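Local structure of sister chromatid cohesion protein (Chaetomium thermophilum, 5T8V) at residues A[122-127]-A[197-202]. The protein probably acts as a cohesin loader that associates with chromatin, this chain being its C-terminal HEAT-repeat fragment. Numbering follows the deposited sequence.
Sequences NLEAAI and MTDAQK
I127 meets D199 and A200 where helices 120-136 and 190-213 run side by side in the all-helical N-terminal part of this HEAT-repeat fragment of the cohesin loader. Their local axes come within 9.7 Å and point nearly the same way, 21° apart, consistent with neighbouring helices of a stacked helical array. The packed part is small, since the two segments bury only 176 Å² between them. Its nonpolar element is the I127 methyl CG2, which sits 3.6 Å from D199 CB and 3.4 Å from D199 O. Placing CG2 anti to the backbone N directs this branch across the gap, while the chain through CG1 turns another way. L162 of helix 149-172 touches both I127 and A200, and L196 also packs against I127, so leucines flank this side.

The other side is polar and nearer solvent, with E124 partly exposed and only 28 Å² of it buried by segment 197-202. Its chain, extended beyond CG (chi2 -178°), runs past D199, with E124 CG 3.2 Å from D199 OD2. The two acids cross at about a right angle, carboxylate planes 37° apart. OE2 of E124 and OD2 of D199 are 3.0 Å apart, but both are acceptors and no hydrogen bond is assigned; at 2.8 Å resolution the spacing itself proves little. Any repulsion is probably eased by R128, whose NE forms a salt bridge with the other D199 oxygen, OD1.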
ATOM      1  N   ASN A 122      30.888 -32.380 -54.056  1.00 26.14           N
ATOM      2  CA  ASN A 122      30.105 -33.588 -53.812  1.00 26.17           C
ATOM      3  C   ASN A 122      29.063 -33.368 -52.721  1.00 25.37           C
ATOM      4  O   ASN A 122      27.919 -33.824 -52.846  1.00 24.71           O
ATOM      5  CB  ASN A 122      31.028 -34.746 -53.440  1.00 27.84           C
ATOM      6  CG  ASN A 122      31.882 -35.209 -54.601  1.00 29.89           C
ATOM      7  OD1 ASN A 122      31.591 -34.910 -55.759  1.00 30.14           O
ATOM      8  ND2 ASN A 122      32.940 -35.952 -54.298  1.00 31.70           N
ATOM      9  N   LEU A 123      29.436 -32.679 -51.643  1.00 29.65           N
ATOM     10  CA  LEU A 123      28.498 -32.436 -50.551  1.00 28.09           C
ATOM     11  C   LEU A 123      27.270 -31.678 -51.042  1.00 27.02           C
ATOM     12  O   LEU A 123      26.131 -32.123 -50.858  1.00 27.77           O
ATOM     13  CB  LEU A 123      29.198 -31.669 -49.428  1.00 27.72           C
ATOM     14  CG  LEU A 123      28.306 -31.172 -48.289  1.00 26.99           C
ATOM     15  CD1 LEU A 123      27.533 -32.320 -47.659  1.00 27.23           C
ATOM     16  CD2 LEU A 123      29.140 -30.448 -47.246  1.00 26.89           C
ATOM     17  N   GLU A 124      27.486 -30.520 -51.668  1.00 25.20           N
ATOM     18  CA  GLU A 124      26.377 -29.735 -52.204  1.00 25.61           C
ATOM     19  C   GLU A 124      25.579 -30.541 -53.219  1.00 25.80           C
ATOM     20  O   GLU A 124      24.340 -30.540 -53.199  1.00 27.22           O
ATOM     21  CB  GLU A 124      26.907 -28.449 -52.839  1.00 26.63           C
ATOM     22  CG  GLU A 124      27.299 -27.383 -51.830  1.00 27.84           C
ATOM     23  CD  GLU A 124      27.763 -26.100 -52.486  1.00 29.20           C
ATOM     24  OE1 GLU A 124      28.972 -25.981 -52.775  1.00 29.67           O
ATOM     25  OE2 GLU A 124      26.913 -25.214 -52.720  1.00 29.94           O
ATOM     26  N   ALA A 125      26.276 -31.236 -54.123  1.00 21.59           N
ATOM     27  CA  ALA A 125      25.591 -32.083 -55.091  1.00 20.63           C
ATOM     28  C   ALA A 125      24.648 -33.057 -54.395  1.00 20.37           C
ATOM     29  O   ALA A 125      23.548 -33.331 -54.890  1.00 21.52           O
ATOM     30  CB  ALA A 125      26.616 -32.835 -55.939  1.00 21.02           C
ATOM     31  N   ALA A 126      25.054 -33.576 -53.234  1.00 17.85           N
ATOM     32  CA  ALA A 126      24.205 -34.506 -52.498  1.00 17.69           C
ATOM     33  C   ALA A 126      23.034 -33.786 -51.839  1.00 16.74           C
ATOM     34  O   ALA A 126      21.900 -34.276 -51.870  1.00 17.10           O
ATOM     35  CB  ALA A 126      25.028 -35.250 -51.448  1.00 18.16           C
ATOM     36  N   ILE A 127      23.290 -32.625 -51.231  1.00 20.96           N
ATOM     37  CA  ILE A 127      22.222 -31.853 -50.596  1.00 21.90           C
ATOM     38  C   ILE A 127      21.104 -31.581 -51.598  1.00 23.49           C
ATOM     39  O   ILE A 127      19.933 -31.934 -51.382  1.00 24.67           O
ATOM     40  CB  ILE A 127      22.784 -30.543 -50.015  1.00 21.81           C
ATOM     41  CG1 ILE A 127      23.772 -30.850 -48.886  1.00 22.80           C
ATOM     42  CG2 ILE A 127      21.662 -29.644 -49.498  1.00 22.10           C
ATOM     43  CD1 ILE A 127      24.562 -29.648 -48.407  1.00 23.35           C
ATOM     44  N   MET A 197      25.207 -23.059 -47.166  1.00 26.53           N
ATOM     45  CA  MET A 197      24.136 -22.719 -46.235  1.00 26.50           C
ATOM     46  C   MET A 197      22.796 -22.638 -46.951  1.00 25.15           C
ATOM     47  O   MET A 197      21.792 -23.181 -46.477  1.00 25.72           O
ATOM     48  CB  MET A 197      24.451 -21.393 -45.539  1.00 29.45           C
ATOM     49  CG  MET A 197      25.741 -21.400 -44.737  1.00 31.66           C
ATOM     50  SD  MET A 197      25.766 -22.678 -43.465  1.00 32.11           S
ATOM     51  CE  MET A 197      26.431 -21.749 -42.087  1.00 34.52           C
ATOM     52  N   THR A 198      22.756 -21.953 -48.096  1.00 16.72           N
ATOM     53  CA  THR A 198      21.515 -21.877 -48.860  1.00 16.55           C
ATOM     54  C   THR A 198      21.006 -23.269 -49.211  1.00 15.80           C
ATOM     55  O   THR A 198      19.812 -23.556 -49.072  1.00 16.65           O
ATOM     56  CB  THR A 198      21.725 -21.046 -50.126  1.00 17.92           C
ATOM     57  OG1 THR A 198      22.103 -19.712 -49.765  1.00 20.20           O
ATOM     58  CG2 THR A 198      20.448 -20.992 -50.970  1.00 17.31           C
ATOM     59  N   ASP A 199      21.899 -24.151 -49.665  1.00 21.76           N
ATOM     60  CA  ASP A 199      21.500 -25.521 -49.968  1.00 22.83           C
ATOM     61  C   ASP A 199      20.864 -26.184 -48.753  1.00 21.60           C
ATOM     62  O   ASP A 199      19.813 -26.830 -48.859  1.00 22.03           O
ATOM     63  CB  ASP A 199      22.711 -26.324 -50.446  1.00 26.09           C
ATOM     64  CG  ASP A 199      23.313 -25.769 -51.721  1.00 28.53           C
ATOM     65  OD1 ASP A 199      22.877 -24.686 -52.170  1.00 30.10           O
ATOM     66  OD2 ASP A 199      24.231 -26.412 -52.270  1.00 29.15           O
ATOM     67  N   ALA A 200      21.486 -26.026 -47.581  1.00 14.94           N
ATOM     68  CA  ALA A 200      20.938 -26.620 -46.365  1.00 15.03           C
ATOM     69  C   ALA A 200      19.544 -26.077 -46.066  1.00 15.69           C
ATOM     70  O   ALA A 200      18.608 -26.846 -45.810  1.00 16.89           O
ATOM     71  CB  ALA A 200      21.883 -26.370 -45.189  1.00 15.34           C
ATOM     72  N   GLN A 201      19.386 -24.752 -46.084  1.00 30.03           N
ATOM     73  CA  GLN A 201      18.068 -24.163 -45.865  1.00 32.72           C
ATOM     74  C   GLN A 201      17.040 -24.769 -46.813  1.00 31.57           C
ATOM     75  O   GLN A 201      15.983 -25.249 -46.386  1.00 30.76           O
ATOM     76  CB  GLN A 201      18.124 -22.647 -46.056  1.00 35.64           C
ATOM     77  CG  GLN A 201      18.882 -21.884 -44.984  1.00 39.30           C
ATOM     78  CD  GLN A 201      18.711 -20.381 -45.127  1.00 42.96           C
ATOM     79  OE1 GLN A 201      17.920 -19.914 -45.949  1.00 44.12           O
ATOM     80  NE2 GLN A 201      19.452 -19.616 -44.330  1.00 44.13           N
ATOM     81  N   LYS A 202      17.348 -24.759 -48.111  1.00 24.09           N
ATOM     82  CA  LYS A 202      16.407 -25.252 -49.109  1.00 24.63           C
ATOM     83  C   LYS A 202      16.038 -26.708 -48.856  1.00 23.38           C
ATOM     84  O   LYS A 202      14.890 -27.113 -49.076  1.00 23.82           O
ATOM     85  CB  LYS A 202      17.006 -25.080 -50.503  1.00 26.94           C
ATOM     86  CG  LYS A 202      17.289 -23.634 -50.880  1.00 29.77           C
ATOM     87  CD  LYS A 202      16.012 -22.874 -51.216  1.00 32.21           C
ATOM     88  CE  LYS A 202      16.316 -21.456 -51.685  1.00 35.90           C
ATOM     89  NZ  LYS A 202      17.195 -21.427 -52.902  1.00 38.06           N
TER